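Local coordinates for lovastatin nonaketide synthase, polyketide synthase component (Aspergillus terreus, PDB 7CPX), which builds the nonaketide chain of the cholesterol-lowering agent lovastatin from malonyl-CoA, working with its partner LovC as an iterative polyketide megasynthase, at residues Q569-S581 with G875-F887. The protein carries 2 engineered substitutions. Numbering follows the deposited sequence.
Sequences QWPGMLKNLIEAS and GCLERGKNDLDSF
Asp-883 and Asn-576 tie two helix starts together in the malonyl-CoA:ACP transacylase domain: the short helix 575-578, entered through a type II turn from Gly-572 to Lys-575, and helix 883-898, reached by the loop that leaves edge strand 872-875 of the parallel sheet. Asn-576 N donates to Asp-883 OD2 at 2.8 Å, an N-H...O angle of 143°, on the anti side of the carboxylate and somewhat out of its plane. The same oxygen sits at the amino end of helix 575-578, whose dipole would probably favour the negative charge. In return Asp-883 N makes a weak but nearly straight bond to Asn-576 OD1 (3.4 Å, 169°), while Asn-576 ND2 bonds weakly to Glu-615. Asn-882, the N-cap of the second helix, lays its amide almost parallel to that of Asn-576, and its own OD1 accepts from Asp-885 N.

Apolar contacts flank the polar pair. Leu-577 spreads over Asp-883 and Leu-884: its CG lies 3.5 Å from Asp-883 CB, and its CD2 meets Leu-884 CD1. Leu-884 CD2 reaches Asn-576 CB and, farther along, Ala-580 CB. Met-573 and Leu-877 approach tip to tip, and the bend of the methionine at chi2 and chi3 brings CE over to Glu-878 O (3.7 Å). Val-634 of helix 624-644 touches both these side chains.

At the other end Trp-570 and Arg-879 cross at about a right angle. Trp-570 NE1 bonds to His-851 O, which helps fix the indole. The arginine chain, turned at chi2 (-94°), carries its guanidinium past the ring toward Pro-571, while Arg-879 CG makes a CH-pi contact, 3.4 Å above the centre of the six-membered ring of Trp-570.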
ATOM      1  N   GLN A 569     -35.577 -25.239 -74.630  1.00202.32           N
ATOM      2  CA  GLN A 569     -36.818 -24.873 -73.966  1.00202.32           C
ATOM      3  C   GLN A 569     -37.337 -26.040 -73.135  1.00202.32           C
ATOM      4  O   GLN A 569     -37.364 -27.185 -73.597  1.00202.32           O
ATOM      5  CB  GLN A 569     -37.866 -24.432 -74.991  1.00202.32           C
ATOM      6  CG  GLN A 569     -38.541 -25.559 -75.768  1.00202.32           C
ATOM      7  CD  GLN A 569     -37.568 -26.381 -76.590  1.00202.32           C
ATOM      8  OE1 GLN A 569     -36.383 -26.062 -76.677  1.00202.32           O
ATOM      9  NE2 GLN A 569     -38.069 -27.449 -77.201  1.00202.32           N
ATOM     10  N   TRP A 570     -37.743 -25.745 -71.910  1.00196.70           N
ATOM     11  CA  TRP A 570     -38.264 -26.734 -70.985  1.00196.70           C
ATOM     12  C   TRP A 570     -39.783 -26.697 -70.971  1.00196.70           C
ATOM     13  O   TRP A 570     -40.395 -25.678 -71.306  1.00196.70           O
ATOM     14  CB  TRP A 570     -37.723 -26.477 -69.574  1.00196.70           C
ATOM     15  CG  TRP A 570     -36.259 -26.162 -69.543  1.00196.70           C
ATOM     16  CD1 TRP A 570     -35.670 -25.053 -69.008  1.00196.70           C
ATOM     17  CD2 TRP A 570     -35.196 -26.960 -70.081  1.00196.70           C
ATOM     18  NE1 TRP A 570     -34.307 -25.116 -69.170  1.00196.70           N
ATOM     19  CE2 TRP A 570     -33.991 -26.276 -69.827  1.00196.70           C
ATOM     20  CE3 TRP A 570     -35.148 -28.189 -70.747  1.00196.70           C
ATOM     21  CZ2 TRP A 570     -32.751 -26.778 -70.219  1.00196.70           C
ATOM     22  CZ3 TRP A 570     -33.916 -28.686 -71.134  1.00196.70           C
ATOM     23  CH2 TRP A 570     -32.735 -27.981 -70.868  1.00196.70           C
ATOM     24  N   PRO A 571     -40.435 -27.799 -70.605  1.00195.68           N
ATOM     25  CA  PRO A 571     -41.901 -27.796 -70.560  1.00195.68           C
ATOM     26  C   PRO A 571     -42.428 -26.825 -69.514  1.00195.68           C
ATOM     27  O   PRO A 571     -41.848 -26.660 -68.439  1.00195.68           O
ATOM     28  CB  PRO A 571     -42.248 -29.247 -70.212  1.00195.68           C
ATOM     29  CG  PRO A 571     -41.034 -29.778 -69.532  1.00195.68           C
ATOM     30  CD  PRO A 571     -39.872 -29.094 -70.185  1.00195.68           C
ATOM     31  N   GLY A 572     -43.543 -26.180 -69.843  1.00195.49           N
ATOM     32  CA  GLY A 572     -44.230 -25.326 -68.885  1.00195.49           C
ATOM     33  C   GLY A 572     -43.407 -24.163 -68.376  1.00195.49           C
ATOM     34  O   GLY A 572     -43.425 -23.874 -67.172  1.00195.49           O
ATOM     35  N   MET A 573     -42.682 -23.486 -69.261  1.00193.03           N
ATOM     36  CA  MET A 573     -41.935 -22.304 -68.860  1.00193.03           C
ATOM     37  C   MET A 573     -42.869 -21.109 -68.713  1.00193.03           C
ATOM     38  O   MET A 573     -43.849 -20.962 -69.449  1.00193.03           O
ATOM     39  CB  MET A 573     -40.838 -21.991 -69.878  1.00193.03           C
ATOM     40  CG  MET A 573     -39.786 -23.082 -70.022  1.00193.03           C
ATOM     41  SD  MET A 573     -38.345 -22.865 -68.957  1.00193.03           S
ATOM     42  CE  MET A 573     -39.014 -23.309 -67.357  1.00193.03           C
ATOM     43  N   LEU A 574     -42.559 -20.250 -67.742  1.00190.03           N
ATOM     44  CA  LEU A 574     -43.326 -19.059 -67.390  1.00190.03           C
ATOM     45  C   LEU A 574     -44.710 -19.384 -66.846  1.00190.03           C
ATOM     46  O   LEU A 574     -45.505 -18.460 -66.634  1.00190.03           O
ATOM     47  CB  LEU A 574     -43.500 -18.096 -68.574  1.00190.03           C
ATOM     48  CG  LEU A 574     -42.254 -17.462 -69.192  1.00190.03           C
ATOM     49  CD1 LEU A 574     -42.669 -16.387 -70.188  1.00190.03           C
ATOM     50  CD2 LEU A 574     -41.332 -16.886 -68.130  1.00190.03           C
ATOM     51  N   LYS A 575     -45.032 -20.656 -66.608  1.00189.30           N
ATOM     52  CA  LYS A 575     -46.365 -20.997 -66.125  1.00189.30           C
ATOM     53  C   LYS A 575     -46.637 -20.342 -64.776  1.00189.30           C
ATOM     54  O   LYS A 575     -47.727 -19.810 -64.538  1.00189.30           O
ATOM     55  CB  LYS A 575     -46.519 -22.515 -66.033  1.00189.30           C
ATOM     56  CG  LYS A 575     -45.582 -23.183 -65.039  1.00189.30           C
ATOM     57  CD  LYS A 575     -45.723 -24.695 -65.075  1.00189.30           C
ATOM     58  CE  LYS A 575     -44.875 -25.358 -64.002  1.00189.30           C
ATOM     59  NZ  LYS A 575     -43.423 -25.091 -64.189  1.00189.30           N
ATOM     60  N   ASN A 576     -45.651 -20.371 -63.879  1.00183.00           N
ATOM     61  CA  ASN A 576     -45.831 -19.752 -62.570  1.00183.00           C
ATOM     62  C   ASN A 576     -45.726 -18.233 -62.659  1.00183.00           C
ATOM     63  O   ASN A 576     -46.487 -17.515 -61.999  1.00183.00           O
ATOM     64  CB  ASN A 576     -44.803 -20.307 -61.587  1.00183.00           C
ATOM     65  CG  ASN A 576     -44.750 -21.821 -61.594  1.00183.00           C
ATOM     66  OD1 ASN A 576     -43.711 -22.416 -61.878  1.00183.00           O
ATOM     67  ND2 ASN A 576     -45.876 -22.454 -61.281  1.00183.00           N
ATOM     68  N   LEU A 577     -44.795 -17.727 -63.472  1.00181.15           N
ATOM     69  CA  LEU A 577     -44.666 -16.281 -63.631  1.00181.15           C
ATOM     70  C   LEU A 577     -45.936 -15.675 -64.211  1.00181.15           C
ATOM     71  O   LEU A 577     -46.412 -14.637 -63.738  1.00181.15           O
ATOM     72  CB  LEU A 577     -43.467 -15.956 -64.524  1.00181.15           C
ATOM     73  CG  LEU A 577     -42.107 -15.834 -63.833  1.00181.15           C
ATOM     74  CD1 LEU A 577     -40.985 -15.891 -64.856  1.00181.15           C
ATOM     75  CD2 LEU A 577     -42.025 -14.543 -63.038  1.00181.15           C
ATOM     76  N   ILE A 578     -46.498 -16.311 -65.238  1.00188.20           N
ATOM     77  CA  ILE A 578     -47.706 -15.786 -65.866  1.00188.20           C
ATOM     78  C   ILE A 578     -48.877 -15.826 -64.894  1.00188.20           C
ATOM     79  O   ILE A 578     -49.669 -14.879 -64.815  1.00188.20           O
ATOM     80  CB  ILE A 578     -48.012 -16.568 -67.156  1.00188.20           C
ATOM     81  CG1 ILE A 578     -46.926 -16.287 -68.198  1.00188.20           C
ATOM     82  CG2 ILE A 578     -49.396 -16.202 -67.681  1.00188.20           C
ATOM     83  CD1 ILE A 578     -46.995 -17.171 -69.426  1.00188.20           C
ATOM     84  N   GLU A 579     -49.005 -16.913 -64.138  1.00186.72           N
ATOM     85  CA  GLU A 579     -50.130 -17.111 -63.237  1.00186.72           C
ATOM     86  C   GLU A 579     -49.888 -16.533 -61.848  1.00186.72           C
ATOM     87  O   GLU A 579     -50.708 -16.750 -60.951  1.00186.72           O
ATOM     88  CB  GLU A 579     -50.452 -18.603 -63.126  1.00186.72           C
ATOM     89  CG  GLU A 579     -50.962 -19.225 -64.417  1.00186.72           C
ATOM     90  CD  GLU A 579     -52.313 -18.677 -64.838  1.00186.72           C
ATOM     91  OE1 GLU A 579     -52.936 -17.948 -64.038  1.00186.72           O
ATOM     92  OE2 GLU A 579     -52.750 -18.974 -65.969  1.00186.72           O
ATOM     93  N   ALA A 580     -48.787 -15.809 -61.650  1.00177.46           N
ATOM     94  CA  ALA A 580     -48.488 -15.194 -60.363  1.00177.46           C
ATOM     95  C   ALA A 580     -48.130 -13.718 -60.445  1.00177.46           C
ATOM     96  O   ALA A 580     -48.109 -13.057 -59.400  1.00177.46           O
ATOM     97  CB  ALA A 580     -47.336 -15.934 -59.668  1.00177.46           C
ATOM     98  N   SER A 581     -47.851 -13.181 -61.627  1.00177.30           N
ATOM     99  CA  SER A 581     -47.452 -11.782 -61.778  1.00177.30           C
ATOM    100  C   SER A 581     -48.365 -11.081 -62.774  1.00177.30           C
ATOM    101  O   SER A 581     -48.330 -11.411 -63.975  1.00177.30           O
ATOM    102  CB  SER A 581     -45.998 -11.691 -62.240  1.00177.30           C
ATOM    103  OG  SER A 581     -45.626 -10.346 -62.483  1.00177.30           O
ATOM    104  N   GLY A 875     -28.195 -18.130 -64.046  1.00180.84           N
ATOM    105  CA  GLY A 875     -29.384 -18.569 -64.748  1.00180.84           C
ATOM    106  C   GLY A 875     -30.634 -17.998 -64.102  1.00180.84           C
ATOM    107  O   GLY A 875     -30.674 -17.763 -62.897  1.00180.84           O
ATOM    108  N   CYS A 876     -31.664 -17.776 -64.923  1.00180.77           N
ATOM    109  CA  CYS A 876     -32.903 -17.170 -64.459  1.00180.77           C
ATOM    110  C   CYS A 876     -34.142 -18.019 -64.703  1.00180.77           C
ATOM    111  O   CYS A 876     -35.209 -17.683 -64.177  1.00180.77           O
ATOM    112  CB  CYS A 876     -33.107 -15.799 -65.122  1.00180.77           C
ATOM    113  SG  CYS A 876     -33.186 -15.856 -66.922  1.00180.77           S
ATOM    114  N   LEU A 877     -34.043 -19.096 -65.480  1.00187.89           N
ATOM    115  CA  LEU A 877     -35.154 -20.031 -65.667  1.00187.89           C
ATOM    116  C   LEU A 877     -34.542 -21.421 -65.803  1.00187.89           C
ATOM    117  O   LEU A 877     -34.111 -21.816 -66.890  1.00187.89           O
ATOM    118  CB  LEU A 877     -36.003 -19.664 -66.879  1.00187.89           C
ATOM    119  CG  LEU A 877     -37.512 -19.871 -66.725  1.00187.89           C
ATOM    120  CD1 LEU A 877     -38.084 -18.953 -65.653  1.00187.89           C
ATOM    121  CD2 LEU A 877     -38.221 -19.645 -68.048  1.00187.89           C
ATOM    122  N   GLU A 878     -34.503 -22.155 -64.693  1.00185.61           N
ATOM    123  CA  GLU A 878     -33.831 -23.442 -64.648  1.00185.61           C
ATOM    124  C   GLU A 878     -34.704 -24.526 -65.277  1.00185.61           C
ATOM    125  O   GLU A 878     -35.826 -24.283 -65.730  1.00185.61           O
ATOM    126  CB  GLU A 878     -33.462 -23.793 -63.208  1.00185.61           C
ATOM    127  CG  GLU A 878     -32.213 -23.089 -62.699  1.00185.61           C
ATOM    128  CD  GLU A 878     -32.396 -21.591 -62.564  1.00185.61           C
ATOM    129  OE1 GLU A 878     -33.514 -21.159 -62.218  1.00185.61           O
ATOM    130  OE2 GLU A 878     -31.424 -20.848 -62.810  1.00185.61           O
ATOM    131  N   ARG A 879     -34.173 -25.746 -65.303  1.00189.63           N
ATOM    132  CA  ARG A 879     -34.820 -26.875 -65.966  1.00189.63           C
ATOM    133  C   ARG A 879     -35.840 -27.487 -65.014  1.00189.63           C
ATOM    134  O   ARG A 879     -35.485 -28.230 -64.097  1.00189.63           O
ATOM    135  CB  ARG A 879     -33.774 -27.895 -66.402  1.00189.63           C
ATOM    136  CG  ARG A 879     -34.274 -28.944 -67.382  1.00189.63           C
ATOM    137  CD  ARG A 879     -34.745 -30.208 -66.683  1.00189.63           C
ATOM    138  NE  ARG A 879     -34.879 -31.319 -67.619  1.00189.63           N
ATOM    139  CZ  ARG A 879     -35.962 -31.576 -68.340  1.00189.63           C
ATOM    140  NH1 ARG A 879     -37.047 -30.821 -68.254  1.00189.63           N
ATOM    141  NH2 ARG A 879     -35.958 -32.614 -69.170  1.00189.63           N
ATOM    142  N   GLY A 880     -37.114 -27.170 -65.230  1.00183.82           N
ATOM    143  CA  GLY A 880     -38.184 -27.734 -64.433  1.00183.82           C
ATOM    144  C   GLY A 880     -38.386 -27.095 -63.079  1.00183.82           C
ATOM    145  O   GLY A 880     -39.163 -27.624 -62.276  1.00183.82           O
ATOM    146  N   LYS A 881     -37.720 -25.981 -62.796  1.00180.87           N
ATOM    147  CA  LYS A 881     -37.853 -25.314 -61.511  1.00180.87           C
ATOM    148  C   LYS A 881     -38.936 -24.240 -61.573  1.00180.87           C
ATOM    149  O   LYS A 881     -39.383 -23.827 -62.645  1.00180.87           O
ATOM    150  CB  LYS A 881     -36.518 -24.698 -61.088  1.00180.87           C
ATOM    151  CG  LYS A 881     -35.321 -25.618 -61.269  1.00180.87           C
ATOM    152  CD  LYS A 881     -35.553 -26.989 -60.655  1.00180.87           C
ATOM    153  CE  LYS A 881     -34.307 -27.854 -60.755  1.00180.87           C
ATOM    154  NZ  LYS A 881     -34.614 -29.299 -60.581  1.00180.87           N
ATOM    155  N   ASN A 882     -39.357 -23.787 -60.395  1.00176.45           N
ATOM    156  CA  ASN A 882     -40.377 -22.750 -60.316  1.00176.45           C
ATOM    157  C   ASN A 882     -39.875 -21.466 -60.964  1.00176.45           C
ATOM    158  O   ASN A 882     -38.737 -21.044 -60.739  1.00176.45           O
ATOM    159  CB  ASN A 882     -40.757 -22.498 -58.858  1.00176.45           C
ATOM    160  CG  ASN A 882     -41.770 -21.384 -58.705  1.00176.45           C
ATOM    161  OD1 ASN A 882     -41.425 -20.204 -58.772  1.00176.45           O
ATOM    162  ND2 ASN A 882     -43.028 -21.751 -58.493  1.00176.45           N
ATOM    163  N   ASP A 883     -40.734 -20.843 -61.773  1.00180.95           N
ATOM    164  CA  ASP A 883     -40.333 -19.640 -62.496  1.00180.95           C
ATOM    165  C   ASP A 883     -40.023 -18.499 -61.534  1.00180.95           C
ATOM    166  O   ASP A 883     -38.999 -17.815 -61.669  1.00180.95           O
ATOM    167  CB  ASP A 883     -41.433 -19.238 -63.478  1.00180.95           C
ATOM    168  CG  ASP A 883     -41.816 -20.366 -64.416  1.00180.95           C
ATOM    169  OD1 ASP A 883     -40.920 -21.134 -64.822  1.00180.95           O
ATOM    170  OD2 ASP A 883     -43.015 -20.485 -64.744  1.00180.95           O
ATOM    171  N   LEU A 884     -40.899 -18.277 -60.549  1.00171.85           N
ATOM    172  CA  LEU A 884     -40.638 -17.237 -59.561  1.00171.85           C
ATOM    173  C   LEU A 884     -39.333 -17.514 -58.834  1.00171.85           C
ATOM    174  O   LEU A 884     -38.508 -16.613 -58.647  1.00171.85           O
ATOM    175  CB  LEU A 884     -41.786 -17.140 -58.553  1.00171.85           C
ATOM    176  CG  LEU A 884     -43.216 -16.902 -59.044  1.00171.85           C
ATOM    177  CD1 LEU A 884     -43.238 -16.189 -60.385  1.00171.85           C
ATOM    178  CD2 LEU A 884     -43.982 -18.212 -59.105  1.00171.85           C
ATOM    179  N   ASP A 885     -39.128 -18.765 -58.418  1.00165.18           N
ATOM    180  CA  ASP A 885     -37.895 -19.117 -57.729  1.00165.18           C
ATOM    181  C   ASP A 885     -36.689 -18.928 -58.637  1.00165.18           C
ATOM    182  O   ASP A 885     -35.640 -18.460 -58.192  1.00165.18           O
ATOM    183  CB  ASP A 885     -37.964 -20.558 -57.224  1.00165.18           C
ATOM    184  CG  ASP A 885     -39.091 -20.774 -56.232  1.00165.18           C
ATOM    185  OD1 ASP A 885     -39.832 -19.808 -55.953  1.00165.18           O
ATOM    186  OD2 ASP A 885     -39.234 -21.909 -55.732  1.00165.18           O
ATOM    187  N   SER A 886     -36.819 -19.279 -59.917  1.00173.53           N
ATOM    188  CA  SER A 886     -35.696 -19.128 -60.837  1.00173.53           C
ATOM    189  C   SER A 886     -35.294 -17.663 -60.977  1.00173.53           C
ATOM    190  O   SER A 886     -34.113 -17.311 -60.852  1.00173.53           O
ATOM    191  CB  SER A 886     -36.059 -19.718 -62.198  1.00173.53           C
ATOM    192  OG  SER A 886     -36.448 -21.075 -62.079  1.00173.53           O
ATOM    193  N   PHE A 887     -36.267 -16.788 -61.241  1.00167.19           N
ATOM    194  CA  PHE A 887     -35.946 -15.375 -61.412  1.00167.19           C
ATOM    195  C   PHE A 887     -35.446 -14.761 -60.110  1.00167.19           C
ATOM    196  O   PHE A 887     -34.511 -13.945 -60.114  1.00167.19           O
ATOM    197  CB  PHE A 887     -37.165 -14.617 -61.930  1.00167.19           C
ATOM    198  CG  PHE A 887     -36.913 -13.157 -62.158  1.00167.19           C
ATOM    199  CD1 PHE A 887     -36.283 -12.721 -63.310  1.00167.19           C
ATOM    200  CD2 PHE A 887     -37.300 -12.221 -61.217  1.00167.19           C
ATOM    201  CE1 PHE A 887     -36.046 -11.376 -63.520  1.00167.19           C
ATOM    202  CE2 PHE A 887     -37.068 -10.879 -61.421  1.00167.19           C
ATOM    203  CZ  PHE A 887     -36.439 -10.454 -62.573  1.00167.19           C
TER